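Local atomic coordinates of putative polysaccharide binding proteins (DUF1812) (Bacteroides thetaiotaomicron VPI-5482, PDB entry 3GF8), a protein that probably serves as an outer-membrane lipoprotein component of fimbriae, related to the FimB/Mfa2 anchor proteins, and has been suggested to bind polysaccharide. Residues G75-Y89 against K118-N132. Sequence-based numbering, arbitrary orientation.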
loop_
_atom_site.group_PDB
_atom_site.type_symbol
_atom_site.label_atom_id
_atom_site.label_comp_id
_atom_site.label_asym_id
_atom_site.label_seq_id
_atom_site.Cartn_x
_atom_site.Cartn_y
_atom_site.Cartn_z
ATOM N N GLY A 75 10.157 17.066 27.305
ATOM C CA GLY A 75 8.705 17.137 27.285
ATOM C C GLY A 75 8.047 15.882 26.767
ATOM O O GLY A 75 8.714 14.863 26.547
ATOM N N GLN A 76 6.730 15.957 26.600
ATOM C CA GLN A 76 5.952 14.864 26.032
ATOM C C GLN A 76 5.435 15.205 24.631
ATOM O O GLN A 76 4.981 16.320 24.379
ATOM C CB GLN A 76 4.802 14.525 26.965
ATOM C CG GLN A 76 5.312 13.857 28.233
ATOM C CD GLN A 76 4.214 13.582 29.220
ATOM O OE1 GLN A 76 3.745 12.445 29.338
ATOM N NE2 GLN A 76 3.783 14.625 29.941
ATOM N N TYR A 77 5.494 14.222 23.738
ATOM C CA TYR A 77 5.218 14.428 22.322
ATOM C C TYR A 77 4.507 13.210 21.741
ATOM O O TYR A 77 4.541 12.137 22.327
ATOM C CB TYR A 77 6.534 14.618 21.558
ATOM C CG TYR A 77 7.395 15.705 22.126
ATOM C CD1 TYR A 77 7.192 17.041 21.784
ATOM C CD2 TYR A 77 8.401 15.406 23.029
ATOM C CE1 TYR A 77 7.992 18.044 22.328
ATOM C CE2 TYR A 77 9.202 16.378 23.550
ATOM C CZ TYR A 77 8.992 17.692 23.223
ATOM O OH TYR A 77 9.809 18.639 23.766
ATOM N N GLN A 78 3.875 13.388 20.591
ATOM C CA GLN A 78 3.548 12.258 19.736
ATOM C C GLN A 78 4.323 12.353 18.443
ATOM O O GLN A 78 4.487 13.442 17.907
ATOM C CB GLN A 78 2.077 12.198 19.456
ATOM C CG GLN A 78 1.273 12.011 20.703
ATOM C CD GLN A 78 -0.180 11.806 20.414
ATOM O OE1 GLN A 78 -0.858 12.702 19.924
ATOM N NE2 GLN A 78 -0.679 10.616 20.735
ATOM N N PHE A 79 4.861 11.220 17.987
ATOM C CA PHE A 79 5.546 11.150 16.707
ATOM C C PHE A 79 4.772 10.209 15.819
ATOM O O PHE A 79 4.165 9.230 16.288
ATOM C CB PHE A 79 6.972 10.552 16.773
ATOM C CG PHE A 79 7.996 11.306 17.628
ATOM C CD1 PHE A 79 7.747 12.543 18.199
ATOM C CD2 PHE A 79 9.267 10.729 17.814
ATOM C CE1 PHE A 79 8.733 13.174 18.988
ATOM C CE2 PHE A 79 10.239 11.330 18.574
ATOM C CZ PHE A 79 9.984 12.577 19.165
HETATM N N MSE A 80 4.830 10.500 14.523
HETATM C CA MSE A 80 4.410 9.572 13.493
HETATM C C MSE A 80 5.250 9.885 12.269
HETATM O O MSE A 80 6.030 10.820 12.301
HETATM C CB MSE A 80 2.874 9.609 13.246
HETATM C CG MSE A 80 2.242 10.924 12.857
HETATM SE SE MSE A 80 2.463 11.352 11.014
HETATM C CE MSE A 80 1.547 9.845 10.134
ATOM N N ALA A 81 5.141 9.081 11.214
ATOM C CA ALA A 81 5.901 9.366 10.019
ATOM C C ALA A 81 5.193 8.915 8.746
ATOM O O ALA A 81 4.276 8.113 8.799
ATOM C CB ALA A 81 7.276 8.749 10.102
ATOM N N TRP A 82 5.603 9.511 7.618
ATOM C CA TRP A 82 5.338 8.969 6.288
ATOM C C TRP A 82 6.703 8.742 5.665
ATOM O O TRP A 82 7.610 9.575 5.781
ATOM C CB TRP A 82 4.557 9.948 5.425
ATOM C CG TRP A 82 3.122 10.078 5.755
ATOM C CD1 TRP A 82 2.502 11.169 6.313
ATOM C CD2 TRP A 82 2.093 9.097 5.535
ATOM N NE1 TRP A 82 1.154 10.917 6.457
ATOM C CE2 TRP A 82 0.878 9.660 5.985
ATOM C CE3 TRP A 82 2.082 7.803 4.991
ATOM C CZ2 TRP A 82 -0.331 8.972 5.920
ATOM C CZ3 TRP A 82 0.889 7.121 4.921
ATOM C CH2 TRP A 82 -0.306 7.702 5.372
ATOM N N ALA A 83 6.862 7.582 5.042
ATOM C CA ALA A 83 8.134 7.191 4.483
ATOM C C ALA A 83 7.909 6.867 3.011
ATOM O O ALA A 83 6.873 6.326 2.634
ATOM C CB ALA A 83 8.738 5.984 5.249
ATOM N N GLY A 84 8.907 7.212 2.195
ATOM C CA GLY A 84 8.808 7.071 0.754
ATOM C C GLY A 84 8.020 8.125 -0.023
ATOM O O GLY A 84 8.013 8.050 -1.239
ATOM N N ALA A 85 7.364 9.100 0.642
ATOM C CA ALA A 85 6.444 10.008 -0.067
ATOM C C ALA A 85 7.242 11.024 -0.878
ATOM O O ALA A 85 8.047 11.779 -0.331
ATOM C CB ALA A 85 5.441 10.707 0.880
ATOM N N ARG A 86 7.042 10.999 -2.189
ATOM C CA ARG A 86 7.691 11.956 -3.097
ATOM C C ARG A 86 6.635 12.541 -4.016
ATOM O O ARG A 86 5.583 12.970 -3.529
ATOM C CB ARG A 86 8.844 11.294 -3.843
ATOM C CG ARG A 86 9.962 10.843 -2.896
ATOM C CD ARG A 86 11.075 10.194 -3.692
ATOM N NE ARG A 86 12.118 9.602 -2.868
ATOM C CZ ARG A 86 13.196 10.240 -2.440
ATOM N NH1 ARG A 86 13.388 11.512 -2.744
ATOM N NH2 ARG A 86 14.082 9.607 -1.684
ATOM N N ASP A 87 6.848 12.514 -5.325
ATOM C CA ASP A 87 5.971 13.237 -6.239
ATOM C C ASP A 87 4.569 12.723 -6.421
ATOM O O ASP A 87 3.742 13.458 -6.927
ATOM C CB ASP A 87 6.601 13.328 -7.606
ATOM C CG ASP A 87 7.813 14.214 -7.603
ATOM O OD1 ASP A 87 7.823 15.186 -6.809
ATOM O OD2 ASP A 87 8.761 13.938 -8.377
ATOM N N SER A 88 4.275 11.494 -6.029
ATOM C CA SER A 88 2.929 10.968 -6.243
ATOM C C SER A 88 1.906 11.503 -5.280
ATOM O O SER A 88 0.693 11.435 -5.561
ATOM C CB SER A 88 2.897 9.453 -6.188
ATOM O OG SER A 88 3.760 8.907 -7.164
ATOM N N TYR A 89 2.368 12.072 -4.171
ATOM C CA TYR A 89 1.474 12.364 -3.080
ATOM C C TYR A 89 1.571 13.819 -2.676
ATOM O O TYR A 89 2.656 14.374 -2.682
ATOM C CB TYR A 89 1.857 11.492 -1.893
ATOM C CG TYR A 89 2.136 10.068 -2.261
ATOM C CD1 TYR A 89 1.096 9.197 -2.500
ATOM C CD2 TYR A 89 3.427 9.580 -2.364
ATOM C CE1 TYR A 89 1.307 7.874 -2.834
ATOM C CE2 TYR A 89 3.653 8.238 -2.684
ATOM C CZ TYR A 89 2.579 7.389 -2.917
ATOM O OH TYR A 89 2.737 6.039 -3.271
ATOM N N LYS A 118 0.341 5.068 -13.237
ATOM C CA LYS A 118 1.774 5.116 -13.021
ATOM C C LYS A 118 2.146 4.134 -11.905
ATOM O O LYS A 118 1.307 3.783 -11.077
ATOM C CB LYS A 118 2.208 6.534 -12.636
ATOM C CG LYS A 118 1.908 6.888 -11.190
ATOM C CD LYS A 118 2.293 8.346 -10.807
ATOM C CE LYS A 118 1.079 9.283 -10.752
ATOM N NZ LYS A 118 1.384 10.651 -10.131
ATOM N N ARG A 119 3.398 3.703 -11.859
ATOM C CA ARG A 119 3.845 2.963 -10.700
ATOM C C ARG A 119 4.240 3.966 -9.636
ATOM O O ARG A 119 5.174 4.673 -9.830
ATOM C CB ARG A 119 5.007 2.012 -11.001
ATOM C CG ARG A 119 5.406 1.225 -9.733
ATOM C CD ARG A 119 6.374 0.143 -10.044
ATOM N NE ARG A 119 7.619 0.705 -10.553
ATOM C CZ ARG A 119 8.597 0.020 -11.160
ATOM N NH1 ARG A 119 8.517 -1.296 -11.357
ATOM N NH2 ARG A 119 9.675 0.672 -11.570
HETATM N N MSE A 120 3.501 4.061 -8.529
HETATM C CA MSE A 120 3.864 4.992 -7.458
HETATM C C MSE A 120 5.118 4.551 -6.714
HETATM O O MSE A 120 5.303 3.367 -6.476
HETATM C CB MSE A 120 2.769 5.095 -6.424
HETATM C CG MSE A 120 1.675 5.972 -6.813
HETATM SE SE MSE A 120 0.261 4.883 -7.436
HETATM C CE MSE A 120 -0.439 4.571 -5.769
ATOM N N GLU A 121 5.944 5.506 -6.305
ATOM C CA GLU A 121 6.991 5.224 -5.316
ATOM C C GLU A 121 6.323 4.698 -4.038
ATOM O O GLU A 121 5.214 5.170 -3.619
ATOM C CB GLU A 121 7.862 6.459 -5.052
ATOM C CG GLU A 121 7.213 7.579 -4.232
ATOM C CD GLU A 121 6.358 8.562 -5.020
ATOM O OE1 GLU A 121 6.025 8.306 -6.184
ATOM O OE2 GLU A 121 6.012 9.630 -4.459
ATOM N N THR A 122 6.950 3.677 -3.471
ATOM C CA THR A 122 6.368 2.907 -2.394
ATOM C C THR A 122 6.241 3.790 -1.171
ATOM O O THR A 122 7.157 4.580 -0.846
ATOM C CB THR A 122 7.194 1.664 -2.081
ATOM O OG1 THR A 122 7.136 0.808 -3.216
ATOM C CG2 THR A 122 6.660 0.917 -0.830
ATOM N N LEU A 123 5.058 3.673 -0.560
ATOM C CA LEU A 123 4.652 4.495 0.545
ATOM C C LEU A 123 4.504 3.655 1.827
ATOM O O LEU A 123 3.834 2.612 1.803
ATOM C CB LEU A 123 3.312 5.153 0.224
ATOM C CG LEU A 123 2.810 6.111 1.296
ATOM C CD1 LEU A 123 3.722 7.342 1.339
ATOM C CD2 LEU A 123 1.363 6.485 0.996
ATOM N N TRP A 124 5.139 4.110 2.914
ATOM C CA TRP A 124 4.956 3.493 4.242
ATOM C C TRP A 124 4.398 4.488 5.249
ATOM O O TRP A 124 4.766 5.672 5.242
ATOM C CB TRP A 124 6.280 2.946 4.821
ATOM C CG TRP A 124 6.907 1.783 4.113
ATOM C CD1 TRP A 124 6.774 0.465 4.433
ATOM C CD2 TRP A 124 7.823 1.836 3.005
ATOM N NE1 TRP A 124 7.533 -0.310 3.579
ATOM C CE2 TRP A 124 8.179 0.504 2.690
ATOM C CE3 TRP A 124 8.358 2.872 2.237
ATOM C CZ2 TRP A 124 9.039 0.186 1.629
ATOM C CZ3 TRP A 124 9.226 2.550 1.183
ATOM C CH2 TRP A 124 9.559 1.216 0.903
ATOM N N TYR A 125 3.528 3.980 6.129
ATOM C CA TYR A 125 2.931 4.748 7.220
ATOM C C TYR A 125 3.642 4.404 8.519
ATOM O O TYR A 125 3.899 3.238 8.813
ATOM C CB TYR A 125 1.440 4.430 7.319
ATOM C CG TYR A 125 0.812 4.986 8.559
ATOM C CD1 TYR A 125 0.504 6.341 8.655
ATOM C CD2 TYR A 125 0.524 4.163 9.651
ATOM C CE1 TYR A 125 -0.072 6.867 9.806
ATOM C CE2 TYR A 125 -0.060 4.674 10.805
ATOM C CZ TYR A 125 -0.340 6.032 10.889
ATOM O OH TYR A 125 -0.891 6.545 12.030
ATOM N N GLY A 126 4.000 5.434 9.281
ATOM C CA GLY A 126 4.711 5.259 10.534
ATOM C C GLY A 126 3.723 5.500 11.624
ATOM O O GLY A 126 3.221 6.614 11.751
ATOM N N GLU A 127 3.451 4.470 12.422
ATOM C CA GLU A 127 2.399 4.559 13.433
ATOM C C GLU A 127 2.742 5.579 14.531
ATOM O O GLU A 127 3.941 5.871 14.796
ATOM C CB GLU A 127 2.134 3.191 14.064
ATOM C CG GLU A 127 2.064 2.050 13.052
ATOM C CD GLU A 127 1.640 0.751 13.692
ATOM O OE1 GLU A 127 0.462 0.646 14.058
ATOM O OE2 GLU A 127 2.469 -0.170 13.809
ATOM N N VAL A 128 1.684 6.139 15.128
ATOM C CA VAL A 128 1.796 7.191 16.146
ATOM C C VAL A 128 2.343 6.604 17.451
ATOM O O VAL A 128 1.874 5.572 17.888
ATOM C CB VAL A 128 0.422 7.844 16.446
ATOM C CG1 VAL A 128 0.511 8.826 17.636
ATOM C CG2 VAL A 128 -0.118 8.522 15.242
ATOM N N ILE A 129 3.340 7.250 18.049
ATOM C CA ILE A 129 3.856 6.842 19.355
ATOM C C ILE A 129 3.857 8.018 20.344
ATOM O O ILE A 129 3.977 9.195 19.954
ATOM C CB ILE A 129 5.274 6.266 19.225
ATOM C CG1 ILE A 129 6.220 7.294 18.586
ATOM C CG2 ILE A 129 5.259 4.971 18.384
ATOM C CD1 ILE A 129 7.691 6.969 18.791
ATOM N N ASN A 130 3.708 7.707 21.627
ATOM C CA ASN A 130 3.844 8.720 22.673
ATOM C C ASN A 130 5.267 8.737 23.120
ATOM O O ASN A 130 5.833 7.705 23.336
ATOM C CB ASN A 130 2.934 8.407 23.849
ATOM C CG ASN A 130 1.488 8.493 23.463
ATOM O OD1 ASN A 130 1.013 9.558 23.062
ATOM N ND2 ASN A 130 0.774 7.364 23.542
ATOM N N VAL A 131 5.859 9.911 23.219
ATOM C CA VAL A 131 7.279 10.046 23.548
ATOM C C VAL A 131 7.409 10.943 24.781
ATOM O O VAL A 131 6.870 12.055 24.819
ATOM C CB VAL A 131 8.066 10.641 22.378
ATOM C CG1 VAL A 131 9.509 10.892 22.784
ATOM C CG2 VAL A 131 7.989 9.700 21.193
ATOM N N ASN A 132 8.090 10.438 25.806
ATOM C CA ASN A 132 8.331 11.214 27.017
ATOM C C ASN A 132 9.829 11.318 27.130
ATOM O O ASN A 132 10.479 10.312 27.318
ATOM C CB ASN A 132 7.725 10.513 28.232
ATOM C CG ASN A 132 7.952 11.278 29.543
ATOM O OD1 ASN A 132 8.746 12.227 29.614
ATOM N ND2 ASN A 132 7.247 10.854 30.591
#
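Glu121 OE2 takes two backbone N-H groups from the type I turn 86-89: Arg86 N, 2.8 Å from OE2, uses the anti lone pair, and Ser88 N, 3.0 Å from OE2, the syn one. The other oxygen, OE1, accepts the Ser88 hydroxyl; together the three bonds limit the carboxylate's rotation. Glutamate suits this place because both its oxygens accept. The chain gets there by a fold: CG sits between backbone N and carbonyl carbon (chi1 73°) and chi2 bends it back. Tyr89 OH donates to Glu121 O (2.6 Å) nearly along the C=O axis, while Leu123 CD2 lies over one face of the Tyr89 ring, toward its rim. A glutamine here, with one acceptor replaced by an NH2, would probably leave a turn N-H or the Ser88 hydroxyl without its mate.

Before the turn, strand 75-83 pairs antiparallel with 124-132, a beta bulge lying between Phe79 and Ala81; strand 38-44 flanks its other edge, a pairing consistent with the family's transthyretin-like fold. Gly126 suits its place opposite Ala81, whose CB would collide with any side chain there. Gly84 has positive phi, and a CB would strike Thr122 O. On the opposite face from Ala81, Tyr125 turns its edge to the face of Trp82, planes at 65°, and its hydroxyl bonds His183 O. On the Ala81 face, Val131 CG2 stands over the Phe79 ring, 3.7 Å from its centroid, a CH-pi contact. Where strand pairing ends, one carboxylate thus answers two N-H groups and a hydroxyl of the turn.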